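UDP-N-acetylglucosamine--peptide N-acetylglucosaminyltransferase stabilizing protein GtfB (Streptococcus gordonii, PDB 5E9T) partners the glycosyltransferase GtfA in a heterotetramer that attaches the first GlcNAc from UDP-GlcNAc to the serine-rich repeat adhesin GspB, and serves its accessory Sec export. Local coordinates at residues 3-8 with 26-31; 193-198 with 217-222; 31-36 with 43-48. All blocks are in the same frame, centred on the assembly; numbering follows the deposited sequence.

Contact 1. Residues 3-8 with 26-31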
loop_
_atom_site.group_PDB
_atom_site.type_symbol
_atom_site.label_atom_id
_atom_site.label_comp_id
_atom_site.label_asym_id
_atom_site.label_seq_id
_atom_site.Cartn_x
_atom_site.Cartn_y
_atom_site.Cartn_z
ATOM N N GLN B 3 4.244 -5.437 -49.821
ATOM C CA GLN B 3 3.561 -4.314 -49.196
ATOM C C GLN B 3 4.060 -4.181 -47.771
ATOM O O GLN B 3 4.032 -5.149 -47.003
ATOM C CB GLN B 3 2.045 -4.480 -49.188
ATOM C CG GLN B 3 1.430 -4.842 -50.500
ATOM C CD GLN B 3 0.212 -5.699 -50.301
ATOM O OE1 GLN B 3 0.208 -6.590 -49.454
ATOM N NE2 GLN B 3 -0.831 -5.443 -51.073
ATOM N N LEU B 4 4.513 -2.989 -47.423
ATOM C CA LEU B 4 5.098 -2.735 -46.118
ATOM C C LEU B 4 4.289 -1.643 -45.441
ATOM O O LEU B 4 4.373 -0.474 -45.826
ATOM C CB LEU B 4 6.549 -2.327 -46.284
ATOM C CG LEU B 4 7.382 -2.121 -45.045
ATOM C CD1 LEU B 4 7.867 -3.444 -44.503
ATOM C CD2 LEU B 4 8.495 -1.337 -45.537
ATOM N N PHE B 5 3.533 -2.005 -44.413
ATOM C CA PHE B 5 2.654 -1.062 -43.746
ATOM C C PHE B 5 3.169 -0.786 -42.342
ATOM O O PHE B 5 3.513 -1.718 -41.607
ATOM C CB PHE B 5 1.216 -1.579 -43.706
ATOM C CG PHE B 5 0.661 -1.935 -45.061
ATOM C CD1 PHE B 5 0.414 -0.952 -46.008
ATOM C CD2 PHE B 5 0.370 -3.251 -45.380
ATOM C CE1 PHE B 5 -0.098 -1.280 -47.251
ATOM C CE2 PHE B 5 -0.146 -3.580 -46.619
ATOM C CZ PHE B 5 -0.380 -2.594 -47.555
ATOM N N ASP B 6 3.243 0.497 -41.985
ATOM C CA ASP B 6 3.624 0.874 -40.629
ATOM C C ASP B 6 2.711 0.210 -39.608
ATOM O O ASP B 6 3.160 -0.585 -38.774
ATOM C CB ASP B 6 3.601 2.394 -40.477
ATOM C CG ASP B 6 4.827 3.050 -41.072
ATOM O OD1 ASP B 6 5.916 2.908 -40.478
ATOM O OD2 ASP B 6 4.704 3.709 -42.127
ATOM N N TYR B 7 1.423 0.513 -39.670
ATOM C CA TYR B 7 0.446 -0.009 -38.731
ATOM C C TYR B 7 -0.543 -0.914 -39.443
ATOM O O TYR B 7 -0.720 -0.849 -40.661
ATOM C CB TYR B 7 -0.314 1.126 -38.048
ATOM C CG TYR B 7 0.591 2.070 -37.318
ATOM C CD1 TYR B 7 1.531 1.591 -36.420
ATOM C CD2 TYR B 7 0.528 3.435 -37.540
ATOM C CE1 TYR B 7 2.371 2.445 -35.749
ATOM C CE2 TYR B 7 1.366 4.299 -36.874
ATOM C CZ TYR B 7 2.285 3.798 -35.979
ATOM O OH TYR B 7 3.128 4.652 -35.310
ATOM N N TYR B 8 -1.171 -1.782 -38.662
ATOM C CA TYR B 8 -2.347 -2.500 -39.117
ATOM C C TYR B 8 -3.591 -1.813 -38.571
ATOM O O TYR B 8 -3.700 -1.579 -37.364
ATOM C CB TYR B 8 -2.334 -3.963 -38.685
ATOM C CG TYR B 8 -3.629 -4.632 -39.063
ATOM C CD1 TYR B 8 -4.016 -4.714 -40.392
ATOM C CD2 TYR B 8 -4.483 -5.142 -38.098
ATOM C CE1 TYR B 8 -5.204 -5.303 -40.752
ATOM C CE2 TYR B 8 -5.678 -5.737 -38.450
ATOM C CZ TYR B 8 -6.034 -5.816 -39.780
ATOM O OH TYR B 8 -7.225 -6.408 -40.138
ATOM N N CYS B 26 1.232 -10.378 -52.993
ATOM C CA CYS B 26 2.649 -10.402 -52.677
ATOM C C CYS B 26 2.689 -10.746 -51.181
ATOM O O CYS B 26 1.631 -10.978 -50.579
ATOM C CB CYS B 26 3.288 -9.022 -52.917
ATOM S SG CYS B 26 2.333 -7.633 -52.271
ATOM N N PRO B 27 3.861 -10.873 -50.566
ATOM C CA PRO B 27 3.904 -10.891 -49.103
ATOM C C PRO B 27 3.699 -9.498 -48.530
ATOM O O PRO B 27 4.074 -8.484 -49.127
ATOM C CB PRO B 27 5.307 -11.424 -48.792
ATOM C CG PRO B 27 6.105 -11.076 -49.985
ATOM C CD PRO B 27 5.170 -11.210 -51.152
ATOM N N THR B 28 3.081 -9.460 -47.353
ATOM C CA THR B 28 2.720 -8.215 -46.692
ATOM C C THR B 28 3.400 -8.150 -45.333
ATOM O O THR B 28 3.337 -9.108 -44.556
ATOM C CB THR B 28 1.203 -8.106 -46.540
ATOM O OG1 THR B 28 0.592 -8.180 -47.834
ATOM C CG2 THR B 28 0.824 -6.795 -45.881
ATOM N N ILE B 29 4.049 -7.023 -45.050
ATOM C CA ILE B 29 4.793 -6.826 -43.812
ATOM C C ILE B 29 4.192 -5.636 -43.078
ATOM O O ILE B 29 4.111 -4.533 -43.634
ATOM C CB ILE B 29 6.290 -6.593 -44.070
ATOM C CG1 ILE B 29 6.772 -7.429 -45.257
ATOM C CG2 ILE B 29 7.102 -6.910 -42.826
ATOM C CD1 ILE B 29 6.933 -8.887 -44.946
ATOM N N VAL B 30 3.777 -5.856 -41.836
ATOM C CA VAL B 30 3.406 -4.776 -40.933
ATOM C C VAL B 30 4.548 -4.583 -39.949
ATOM O O VAL B 30 4.980 -5.539 -39.298
ATOM C CB VAL B 30 2.089 -5.076 -40.202
ATOM C CG1 VAL B 30 1.496 -3.790 -39.641
ATOM C CG2 VAL B 30 1.112 -5.761 -41.140
ATOM N N ILE B 31 5.054 -3.352 -39.858
ATOM C CA ILE B 31 6.172 -3.082 -38.958
ATOM C C ILE B 31 5.715 -3.139 -37.509
ATOM O O ILE B 31 6.423 -3.656 -36.638
ATOM C CB ILE B 31 6.806 -1.723 -39.291
ATOM C CG1 ILE B 31 7.297 -1.711 -40.737
ATOM C CG2 ILE B 31 7.936 -1.411 -38.322
ATOM C CD1 ILE B 31 7.601 -0.332 -41.249
#
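The ring of Phe5 overlaps the methyl of Thr28 at its edge, near the ring plane, with CG2 of Thr28 3.4 Å from CE2 of Phe5. With CG2 anti to the backbone N (chi1 -58° for OG1), Thr28 sends its methyl to Phe5 and its hydroxyl to Gln3 on the same face of the sheet. The hydroxyl faces OE1 of Gln3, modelled too close for a bond to be judged; OE1 also bonds His16 ND1 of helix 10-21. On the other face, CD1 of Leu4 lies 3.5 Å from CB of Ile29 and 4.2 Å from CG1 of Ile31. Gln3, Leu4 and Phe5 pair with Thr28, Ile29 and Val30 in a parallel ladder, the strand directions 14° apart. These strands, joined through helix 10-21, form a beta-alpha-beta unit of a Rossmann-like parallel sheet. Ile29 bonds through two successive peptide groups: its N donates to Gln3 O (2.7 Å), and its O accepts from Phe5 N (2.7 Å). Bonds from Gln3 N to Pro27 O and Ile31 N to Phe5 O extend the ladder. Beyond strand 2-5, CB of Tyr8 packs 4.0 Å from CG1 of Val30, while Asp6 lies alongside Ile31 and bonds Ser202 through OD2.

Contact 2. Residues 193-198 with 217-222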
loop_
_atom_site.group_PDB
_atom_site.type_symbol
_atom_site.label_atom_id
_atom_site.label_comp_id
_atom_site.label_asym_id
_atom_site.label_seq_id
_atom_site.Cartn_x
_atom_site.Cartn_y
_atom_site.Cartn_z
ATOM N N HIS B 193 9.328 -3.812 -55.948
ATOM C CA HIS B 193 8.389 -2.755 -55.661
ATOM C C HIS B 193 8.057 -2.852 -54.188
ATOM O O HIS B 193 7.850 -3.951 -53.669
ATOM C CB HIS B 193 7.132 -2.911 -56.519
ATOM C CG HIS B 193 7.376 -2.690 -57.978
ATOM N ND1 HIS B 193 7.859 -1.499 -58.474
ATOM C CD2 HIS B 193 7.217 -3.506 -59.046
ATOM C CE1 HIS B 193 7.981 -1.587 -59.785
ATOM N NE2 HIS B 193 7.596 -2.794 -60.158
ATOM N N ILE B 194 8.025 -1.711 -53.522
ATOM C CA ILE B 194 7.605 -1.627 -52.139
ATOM C C ILE B 194 6.398 -0.704 -52.124
ATOM O O ILE B 194 6.530 0.499 -52.373
ATOM C CB ILE B 194 8.727 -1.099 -51.233
ATOM C CG1 ILE B 194 9.892 -2.093 -51.183
ATOM C CG2 ILE B 194 8.196 -0.802 -49.840
ATOM C CD1 ILE B 194 11.076 -1.607 -50.376
ATOM N N LEU B 195 5.221 -1.246 -51.855
ATOM C CA LEU B 195 4.053 -0.400 -51.665
ATOM C C LEU B 195 3.856 -0.221 -50.171
ATOM O O LEU B 195 3.771 -1.204 -49.428
ATOM C CB LEU B 195 2.808 -0.982 -52.316
ATOM C CG LEU B 195 3.072 -1.263 -53.773
ATOM C CD1 LEU B 195 2.913 -2.726 -53.753
ATOM C CD2 LEU B 195 2.081 -0.653 -54.746
ATOM N N PHE B 196 3.799 1.033 -49.736
ATOM C CA PHE B 196 3.722 1.347 -48.322
ATOM C C PHE B 196 2.747 2.494 -48.107
ATOM O O PHE B 196 2.474 3.286 -49.013
ATOM C CB PHE B 196 5.103 1.684 -47.749
ATOM C CG PHE B 196 5.825 2.755 -48.492
ATOM C CD1 PHE B 196 6.576 2.450 -49.613
ATOM C CD2 PHE B 196 5.770 4.066 -48.059
ATOM C CE1 PHE B 196 7.247 3.437 -50.292
ATOM C CE2 PHE B 196 6.443 5.058 -48.732
ATOM C CZ PHE B 196 7.180 4.745 -49.851
ATOM N N ASN B 197 2.178 2.533 -46.903
ATOM C CA ASN B 197 1.092 3.446 -46.569
ATOM C C ASN B 197 1.473 4.675 -45.742
ATOM O O ASN B 197 0.571 5.440 -45.386
ATOM C CB ASN B 197 -0.016 2.677 -45.845
ATOM C CG ASN B 197 0.467 2.042 -44.572
ATOM O OD1 ASN B 197 1.638 1.691 -44.458
ATOM N ND2 ASN B 197 -0.428 1.883 -43.606
ATOM N N SER B 198 2.742 4.892 -45.379
ATOM C CA SER B 198 3.024 6.061 -44.550
ATOM C C SER B 198 4.448 6.574 -44.738
ATOM O O SER B 198 5.279 5.962 -45.414
ATOM C CB SER B 198 2.785 5.761 -43.066
ATOM O OG SER B 198 3.102 6.886 -42.266
ATOM N N ILE B 217 5.807 2.605 -54.406
ATOM C CA ILE B 217 4.667 3.505 -54.374
ATOM C C ILE B 217 4.264 3.731 -52.928
ATOM O O ILE B 217 4.268 2.801 -52.114
ATOM C CB ILE B 217 3.478 2.964 -55.189
ATOM C CG1 ILE B 217 3.973 2.310 -56.462
ATOM C CG2 ILE B 217 2.494 4.078 -55.514
ATOM C CD1 ILE B 217 2.875 1.758 -57.237
ATOM N N LEU B 218 3.916 4.973 -52.616
ATOM C CA LEU B 218 3.381 5.335 -51.313
ATOM C C LEU B 218 1.908 5.670 -51.480
ATOM O O LEU B 218 1.557 6.585 -52.233
ATOM C CB LEU B 218 4.131 6.521 -50.708
ATOM C CG LEU B 218 3.318 7.306 -49.685
ATOM C CD1 LEU B 218 3.038 6.488 -48.414
ATOM C CD2 LEU B 218 4.025 8.606 -49.350
ATOM N N PHE B 219 1.056 4.937 -50.776
ATOM C CA PHE B 219 -0.363 5.255 -50.725
ATOM C C PHE B 219 -0.568 6.130 -49.501
ATOM O O PHE B 219 -0.510 5.644 -48.368
ATOM C CB PHE B 219 -1.214 3.994 -50.635
ATOM C CG PHE B 219 -0.990 3.028 -51.755
ATOM C CD1 PHE B 219 0.207 2.346 -51.868
ATOM C CD2 PHE B 219 -1.987 2.785 -52.680
ATOM C CE1 PHE B 219 0.414 1.461 -52.885
ATOM C CE2 PHE B 219 -1.787 1.888 -53.703
ATOM C CZ PHE B 219 -0.583 1.225 -53.806
ATOM N N TRP B 220 -0.829 7.410 -49.725
ATOM C CA TRP B 220 -0.895 8.369 -48.633
ATOM C C TRP B 220 -2.339 8.463 -48.163
ATOM O O TRP B 220 -3.213 8.930 -48.900
ATOM C CB TRP B 220 -0.364 9.729 -49.064
ATOM C CG TRP B 220 -0.674 10.744 -48.044
ATOM C CD1 TRP B 220 -1.718 11.611 -48.056
ATOM C CD2 TRP B 220 0.032 10.977 -46.820
ATOM N NE1 TRP B 220 -1.705 12.373 -46.923
ATOM C CE2 TRP B 220 -0.635 12.017 -46.151
ATOM C CE3 TRP B 220 1.170 10.417 -46.232
ATOM C CZ2 TRP B 220 -0.207 12.514 -44.923
ATOM C CZ3 TRP B 220 1.594 10.909 -45.009
ATOM C CH2 TRP B 220 0.906 11.947 -44.368
ATOM N N GLN B 221 -2.595 7.966 -46.954
ATOM C CA GLN B 221 -3.946 7.860 -46.429
ATOM C C GLN B 221 -4.327 8.898 -45.377
ATOM O O GLN B 221 -5.489 8.914 -44.957
ATOM C CB GLN B 221 -4.146 6.446 -45.873
ATOM C CG GLN B 221 -3.477 5.413 -46.768
ATOM C CD GLN B 221 -3.933 4.000 -46.503
ATOM O OE1 GLN B 221 -3.199 3.197 -45.927
ATOM N NE2 GLN B 221 -5.148 3.681 -46.934
ATOM N N GLU B 222 -3.417 9.762 -44.944
ATOM C CA GLU B 222 -3.711 10.653 -43.826
ATOM C C GLU B 222 -4.264 11.981 -44.331
ATOM O O GLU B 222 -4.283 12.249 -45.535
ATOM C CB GLU B 222 -2.446 10.849 -42.988
ATOM C CG GLU B 222 -2.059 9.628 -42.166
ATOM C CD GLU B 222 -0.558 9.448 -42.044
ATOM O OE1 GLU B 222 0.126 10.392 -41.592
ATOM O OE2 GLU B 222 -0.062 8.359 -42.402
#
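Leu195 meets the edge of the Phe219 ring, its CD2 3.3 Å from CE1 of Phe219; the same methyl also touches CD1 of Ile217 (3.6 Å). On the other face of the sheet, the Phe196 and Leu218 side chains cross at about a right angle, with CE2 of Phe196 3.4 Å from CB of Leu218. A chi1 of 54° sets CG of Phe196 between its backbone N and carbonyl carbon, which lays the ring over the neighbouring strand: Ile217 O and Leu218 CA both lie over one of its faces. Beneath these contacts, a parallel ladder fixes the spacing. Phe196 N donates to Ile217 O at 3.0 Å, and Phe219 N donates to Phe196 O at 2.8 Å. Beyond the strands, OE1 of Gln221 approaches CB of Asn197 (3.2 Å), the two amide planes being 61° apart; NE2 of Gln221 bonds Tyr274 and Glu11 O, and OD1 of Asn197 accepts from Asp6 N. The pair belongs to the beta-alpha-beta unit of strand 194-196, helix 201-207 and strand 216-219: helix 201-207 packs on Phe196, Leu15 of helix 10-21 touches Asn197, Phe219 and Gln221, and strands 2-5 and 243-247 continue the parallel sheet to either side.

Contact 3. Residues 31-36 with 43-48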
loop_
_atom_site.group_PDB
_atom_site.type_symbol
_atom_site.label_atom_id
_atom_site.label_comp_id
_atom_site.label_asym_id
_atom_site.label_seq_id
_atom_site.Cartn_x
_atom_site.Cartn_y
_atom_site.Cartn_z
ATOM N N ILE B 31 5.054 -3.352 -39.858
ATOM C CA ILE B 31 6.172 -3.082 -38.958
ATOM C C ILE B 31 5.715 -3.139 -37.509
ATOM O O ILE B 31 6.423 -3.656 -36.638
ATOM C CB ILE B 31 6.806 -1.723 -39.291
ATOM C CG1 ILE B 31 7.297 -1.711 -40.737
ATOM C CG2 ILE B 31 7.936 -1.411 -38.322
ATOM C CD1 ILE B 31 7.601 -0.332 -41.249
ATOM N N GLU B 32 4.520 -2.619 -37.236
ATOM C CA GLU B 32 3.971 -2.602 -35.889
ATOM C C GLU B 32 3.950 -4.009 -35.306
ATOM O O GLU B 32 3.762 -5.000 -36.016
ATOM C CB GLU B 32 2.561 -2.000 -35.926
ATOM C CG GLU B 32 1.719 -2.175 -34.673
ATOM C CD GLU B 32 0.233 -2.031 -34.960
ATOM O OE1 GLU B 32 -0.228 -2.584 -35.982
ATOM O OE2 GLU B 32 -0.474 -1.364 -34.173
ATOM N N ALA B 33 4.107 -4.080 -33.986
ATOM C CA ALA B 33 4.248 -5.315 -33.227
ATOM C C ALA B 33 2.907 -5.974 -32.964
ATOM O O ALA B 33 2.787 -6.785 -32.036
ATOM C CB ALA B 33 4.986 -5.053 -31.911
ATOM N N ASN B 34 1.895 -5.564 -33.730
ATOM C CA ASN B 34 0.516 -6.002 -33.556
ATOM C C ASN B 34 0.407 -7.514 -33.398
ATOM O O ASN B 34 0.939 -8.281 -34.207
ATOM C CB ASN B 34 -0.293 -5.548 -34.771
ATOM C CG ASN B 34 -1.781 -5.620 -34.544
ATOM O OD1 ASN B 34 -2.321 -6.668 -34.186
ATOM N ND2 ASN B 34 -2.461 -4.501 -34.761
ATOM N N GLY B 35 -0.317 -7.926 -32.358
ATOM C CA GLY B 35 -0.475 -9.324 -32.024
ATOM C C GLY B 35 -1.643 -9.995 -32.712
ATOM O O GLY B 35 -1.689 -11.227 -32.782
ATOM N N PHE B 36 -2.603 -9.224 -33.214
ATOM C CA PHE B 36 -3.683 -9.805 -34.003
ATOM C C PHE B 36 -3.484 -9.319 -35.437
ATOM O O PHE B 36 -4.088 -8.335 -35.862
ATOM C CB PHE B 36 -5.050 -9.363 -33.458
ATOM C CG PHE B 36 -5.265 -9.659 -31.995
ATOM C CD1 PHE B 36 -4.571 -8.969 -31.013
ATOM C CD2 PHE B 36 -6.209 -10.594 -31.605
ATOM C CE1 PHE B 36 -4.780 -9.239 -29.677
ATOM C CE2 PHE B 36 -6.426 -10.865 -30.271
ATOM C CZ PHE B 36 -5.710 -10.187 -29.306
ATOM N N SER B 43 4.945 -9.821 -39.211
ATOM C CA SER B 43 5.688 -8.703 -38.655
ATOM C C SER B 43 7.029 -9.208 -38.143
ATOM O O SER B 43 7.089 -10.287 -37.539
ATOM C CB SER B 43 4.919 -8.033 -37.509
ATOM O OG SER B 43 5.602 -6.884 -37.041
ATOM N N PRO B 44 8.106 -8.438 -38.326
ATOM C CA PRO B 44 9.420 -8.909 -37.858
ATOM C C PRO B 44 9.474 -9.129 -36.358
ATOM O O PRO B 44 10.275 -9.946 -35.886
ATOM C CB PRO B 44 10.370 -7.788 -38.302
ATOM C CG PRO B 44 9.500 -6.581 -38.425
ATOM C CD PRO B 44 8.179 -7.090 -38.915
ATOM N N TYR B 45 8.635 -8.428 -35.594
ATOM C CA TYR B 45 8.634 -8.603 -34.147
ATOM C C TYR B 45 7.982 -9.922 -33.748
ATOM O O TYR B 45 8.479 -10.622 -32.856
ATOM C CB TYR B 45 7.930 -7.421 -33.487
ATOM C CG TYR B 45 8.703 -6.134 -33.615
ATOM C CD1 TYR B 45 9.787 -5.875 -32.789
ATOM C CD2 TYR B 45 8.363 -5.183 -34.569
ATOM C CE1 TYR B 45 10.506 -4.707 -32.900
ATOM C CE2 TYR B 45 9.079 -4.005 -34.687
ATOM C CZ TYR B 45 10.151 -3.775 -33.848
ATOM O OH TYR B 45 10.877 -2.612 -33.947
ATOM N N THR B 46 6.877 -10.282 -34.399
ATOM C CA THR B 46 6.133 -11.489 -34.065
ATOM C C THR B 46 6.578 -12.713 -34.854
ATOM O O THR B 46 6.170 -13.829 -34.514
ATOM C CB THR B 46 4.637 -11.264 -34.309
ATOM O OG1 THR B 46 4.431 -10.921 -35.682
ATOM C CG2 THR B 46 4.119 -10.135 -33.440
ATOM N N TYR B 47 7.423 -12.535 -35.871
ATOM C CA TYR B 47 7.669 -13.596 -36.844
ATOM C C TYR B 47 8.508 -14.726 -36.256
ATOM O O TYR B 47 8.281 -15.901 -36.569
ATOM C CB TYR B 47 8.349 -12.999 -38.079
ATOM C CG TYR B 47 8.647 -13.965 -39.204
ATOM C CD1 TYR B 47 7.652 -14.359 -40.090
ATOM C CD2 TYR B 47 9.932 -14.452 -39.402
ATOM C CE1 TYR B 47 7.924 -15.228 -41.126
ATOM C CE2 TYR B 47 10.213 -15.317 -40.435
ATOM C CZ TYR B 47 9.207 -15.704 -41.294
ATOM O OH TYR B 47 9.488 -16.571 -42.326
ATOM N N PHE B 48 9.477 -14.398 -35.407
ATOM C CA PHE B 48 10.444 -15.373 -34.921
ATOM C C PHE B 48 10.065 -15.998 -33.584
ATOM O O PHE B 48 10.852 -16.781 -33.041
ATOM C CB PHE B 48 11.823 -14.724 -34.795
ATOM C CG PHE B 48 12.360 -14.182 -36.085
ATOM C CD1 PHE B 48 12.750 -15.038 -37.103
ATOM C CD2 PHE B 48 12.490 -12.816 -36.278
ATOM C CE1 PHE B 48 13.249 -14.542 -38.291
ATOM C CE2 PHE B 48 12.989 -12.313 -37.463
ATOM C CZ PHE B 48 13.369 -13.177 -38.472
#
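Ser43 points its hydroxyl at the backbone of the 31-36 loop, with OG 2.8 Å from Glu32 O. Its chi1 of -176° turns OG away from the backbone N and over the start of the loop, where it also meets Val30 O, its hydrogen-bond partner at the end of strand 28-30. The chi1 of Tyr45, -68°, puts CG opposite the carbonyl carbon and brings the ring edge to the loop, where Ile31 O lies in the ring plane, 3.2 Å from CD2 of Tyr45. The base of the same side chain packs on Ala33, with 4.1 Å between Tyr45 CB and Ala33 CB. The 31-36 loop links strand 28-30 to strand 41-42, the outermost strand, within this chain, of the Rossmann-like parallel sheet, after which the short, weakly bonded helix 44-47 folds back over the loop. One turn along from Ser43, Thr46 places its methyl CG2 3.8 Å from Asn34 O, while its OG1 bonds weakly to Ser43 O. Within the loop, OD1 of Asn34 accepts from Phe36 N (2.7 Å), closing an Asx turn. The other end of that amide, ND2, donates to OE1 of Glu32 at 3.2 Å, approaching from above the carboxylate plane. Tyr8 N also donates to this oxygen, holding it from two loops. Tyr45 OH bonds Glu154, and Phe179 of helix 176-186 meets both Pro44 and the Tyr45 ring.

From the N terminus, contact 1 closes first, returning the chain through helix 10-21 to lay strand 28-30 beside strand 2-5. Contact 3 opens at Ile31, the residue it shares with contact 1, and closes a short loop through strand 41-42, the sheet's outermost strand on that side. Contact 2 opens only after the ten-stranded antiparallel sheet and helix 176-186, and closes its own crossover through helix 201-207. All three are in series, neither nested nor crossed. Contacts 1 and 2 join where strands 2-5 and 194-196 are neighbours, Leu4 N lying 2.8 Å from Leu195 O. Contacts 2 and 3 do not touch, their nearest atoms being about 7 Å apart.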